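Local coordinates for protein (glyceraldehyde 3-phosphate dehydrogenase) (Sulfolobus solfataricus, PDB 1B7G) that oxidises glyceraldehyde 3-phosphate to 1,3-bisphosphoglycerate in glycolysis, using NAD or, with marked preference, NADP, at residues I148-K153 against E241-I246. The protein carries 1 engineered substitution. Numbering follows the deposited sequence.
Sequences ICTVNK and ENTPRI
T150 touches T243 and I246 with no flat group taking part: there is no ring face or edge here, just branched tips. T243 to I246 form a type II beta turn. It leads from helix 233-241 into strand 246-249, a strand at one edge of the mixed sheet within this chain, in the C-terminal domain of this GAPDH-family enzyme. T150 lies near the end of helix 139-152, which begins at C139, probably the catalytic nucleophile. The contact lies away from the active site.

The two threonines meet tip to tip, each methyl facing the other's hydroxyl. T150 CG2 is 3.4 Å from T243 OG1, and T150 OG1 is 3.6 Å from T243 CG2. These are van der Waals contacts, and no direct hydrogen bond crosses the interface. Each hydroxyl sits beside its own backbone N (chi1 -55° in T150, -53° in T243). From there each reaches a carbonyl four residues back: T150 OG1 bonds to R146 O and T243 OG1 to V239 O. The buried hydroxyl of T150 therefore has a polar partner within its helix.

I246 adds a methyl. Its CD1 lies 3.5 Å from T150 OG1 at the end of an extended side chain (chi2 172°). The turn that holds T243 and I246 together is closed by I246 N to T243 O, 3.1 Å. R146 NH1 also bonds to R245 O, tying the turn to helix 139-152. Helix 121-128 covers both threonines with L122 and is linked to C149 by the disulfide from C123.

At the exposed K153, a water bridges the two segments. It accepts from K153 NZ at 3.1 Å and donates to T243 OG1 at 2.9 Å.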
loop_
_atom_site.group_PDB
_atom_site.type_symbol
_atom_site.label_atom_id
_atom_site.label_comp_id
_atom_site.label_asym_id
_atom_site.label_seq_id
_atom_site.Cartn_x
_atom_site.Cartn_y
_atom_site.Cartn_z
ATOM N N ILE A 148 26.542 -8.807 -2.918
ATOM C CA ILE A 148 27.978 -9.068 -3.091
ATOM C C ILE A 148 28.654 -9.545 -1.799
ATOM O O ILE A 148 29.368 -10.564 -1.793
ATOM C CB ILE A 148 28.715 -7.816 -3.594
ATOM C CG1 ILE A 148 28.260 -7.286 -4.954
ATOM C CG2 ILE A 148 30.222 -8.120 -3.643
ATOM C CD1 ILE A 148 28.761 -5.874 -5.237
ATOM N N CYS A 149 28.422 -8.888 -0.665
ATOM C CA CYS A 149 29.052 -9.375 0.600
ATOM C C CYS A 149 28.517 -10.710 1.038
ATOM O O CYS A 149 29.315 -11.617 1.380
ATOM C CB CYS A 149 29.001 -8.317 1.681
ATOM S SG CYS A 149 29.827 -6.797 1.280
ATOM N N THR A 150 27.262 -11.062 0.734
ATOM C CA THR A 150 26.759 -12.396 0.981
ATOM C C THR A 150 27.343 -13.445 0.026
ATOM O O THR A 150 27.730 -14.536 0.511
ATOM C CB THR A 150 25.217 -12.480 0.886
ATOM O OG1 THR A 150 24.680 -11.508 1.797
ATOM C CG2 THR A 150 24.692 -13.867 1.164
ATOM N N VAL A 151 27.397 -13.207 -1.277
ATOM C CA VAL A 151 27.896 -14.191 -2.238
ATOM C C VAL A 151 29.371 -14.507 -2.003
ATOM O O VAL A 151 29.824 -15.638 -2.205
ATOM C CB VAL A 151 27.668 -13.777 -3.699
ATOM C CG1 VAL A 151 28.445 -14.623 -4.693
ATOM C CG2 VAL A 151 26.144 -13.910 -4.051
ATOM N N ASN A 152 30.122 -13.511 -1.593
ATOM C CA ASN A 152 31.510 -13.473 -1.247
ATOM C C ASN A 152 31.858 -14.497 -0.190
ATOM O O ASN A 152 32.939 -15.059 -0.235
ATOM C CB ASN A 152 31.945 -12.052 -0.836
ATOM C CG ASN A 152 33.436 -11.816 -0.872
ATOM O OD1 ASN A 152 34.114 -11.704 -1.910
ATOM N ND2 ASN A 152 34.015 -11.694 0.327
ATOM N N LYS A 153 30.913 -14.908 0.650
ATOM C CA LYS A 153 31.123 -15.997 1.582
ATOM C C LYS A 153 31.271 -17.345 0.886
ATOM O O LYS A 153 31.826 -18.305 1.454
ATOM C CB LYS A 153 29.954 -16.070 2.555
ATOM C CG LYS A 153 29.819 -14.864 3.467
ATOM C CD LYS A 153 28.693 -15.084 4.498
ATOM C CE LYS A 153 28.343 -13.766 5.175
ATOM N NZ LYS A 153 27.773 -13.920 6.536
ATOM N N GLU A 241 19.403 -18.086 0.612
ATOM C CA GLU A 241 18.243 -18.515 1.341
ATOM C C GLU A 241 18.334 -18.374 2.852
ATOM O O GLU A 241 17.323 -18.518 3.533
ATOM C CB GLU A 241 17.951 -20.006 1.020
ATOM C CG GLU A 241 16.515 -20.400 1.304
ATOM C CD GLU A 241 16.187 -21.806 0.811
ATOM O OE1 GLU A 241 16.939 -22.304 -0.056
ATOM O OE2 GLU A 241 15.171 -22.384 1.283
ATOM N N ASN A 242 19.476 -17.981 3.400
ATOM C CA ASN A 242 19.699 -17.916 4.840
ATOM C C ASN A 242 20.366 -16.648 5.299
ATOM O O ASN A 242 21.258 -16.633 6.170
ATOM C CB ASN A 242 20.615 -19.120 5.205
ATOM C CG ASN A 242 19.779 -20.386 5.205
ATOM O OD1 ASN A 242 18.984 -20.522 6.139
ATOM N ND2 ASN A 242 19.893 -21.216 4.166
ATOM N N THR A 243 19.970 -15.514 4.725
ATOM C CA THR A 243 20.599 -14.240 5.109
ATOM C C THR A 243 19.533 -13.195 5.314
ATOM O O THR A 243 18.862 -12.748 4.335
ATOM C CB THR A 243 21.573 -13.753 4.010
ATOM O OG1 THR A 243 22.514 -14.762 3.673
ATOM C CG2 THR A 243 22.285 -12.471 4.369
ATOM N N PRO A 244 19.314 -12.730 6.525
ATOM C CA PRO A 244 18.445 -11.598 6.746
ATOM C C PRO A 244 18.820 -10.387 5.893
ATOM O O PRO A 244 19.918 -9.916 5.914
ATOM C CB PRO A 244 18.589 -11.293 8.228
ATOM C CG PRO A 244 19.041 -12.581 8.833
ATOM C CD PRO A 244 19.940 -13.198 7.779
ATOM N N ARG A 245 17.745 -9.793 5.322
ATOM C CA ARG A 245 17.861 -8.617 4.494
ATOM C C ARG A 245 17.891 -8.969 2.985
ATOM O O ARG A 245 17.862 -8.113 2.138
ATOM C CB ARG A 245 18.920 -7.627 4.919
ATOM C CG ARG A 245 18.539 -6.931 6.219
ATOM C CD ARG A 245 19.523 -5.856 6.658
ATOM N NE ARG A 245 19.384 -5.725 8.136
ATOM C CZ ARG A 245 20.054 -4.834 8.841
ATOM N NH1 ARG A 245 20.848 -3.959 8.247
ATOM N NH2 ARG A 245 19.898 -4.813 10.167
ATOM N N ILE A 246 17.806 -10.263 2.769
ATOM C CA ILE A 246 17.708 -10.859 1.441
ATOM C C ILE A 246 16.573 -11.870 1.505
ATOM O O ILE A 246 16.546 -12.714 2.417
ATOM C CB ILE A 246 18.976 -11.561 0.966
ATOM C CG1 ILE A 246 20.123 -10.572 0.723
ATOM C CG2 ILE A 246 18.713 -12.350 -0.333
ATOM C CD1 ILE A 246 21.475 -11.243 0.430
HETATM O O HOH W 1 25.072 -14.582 5.128
#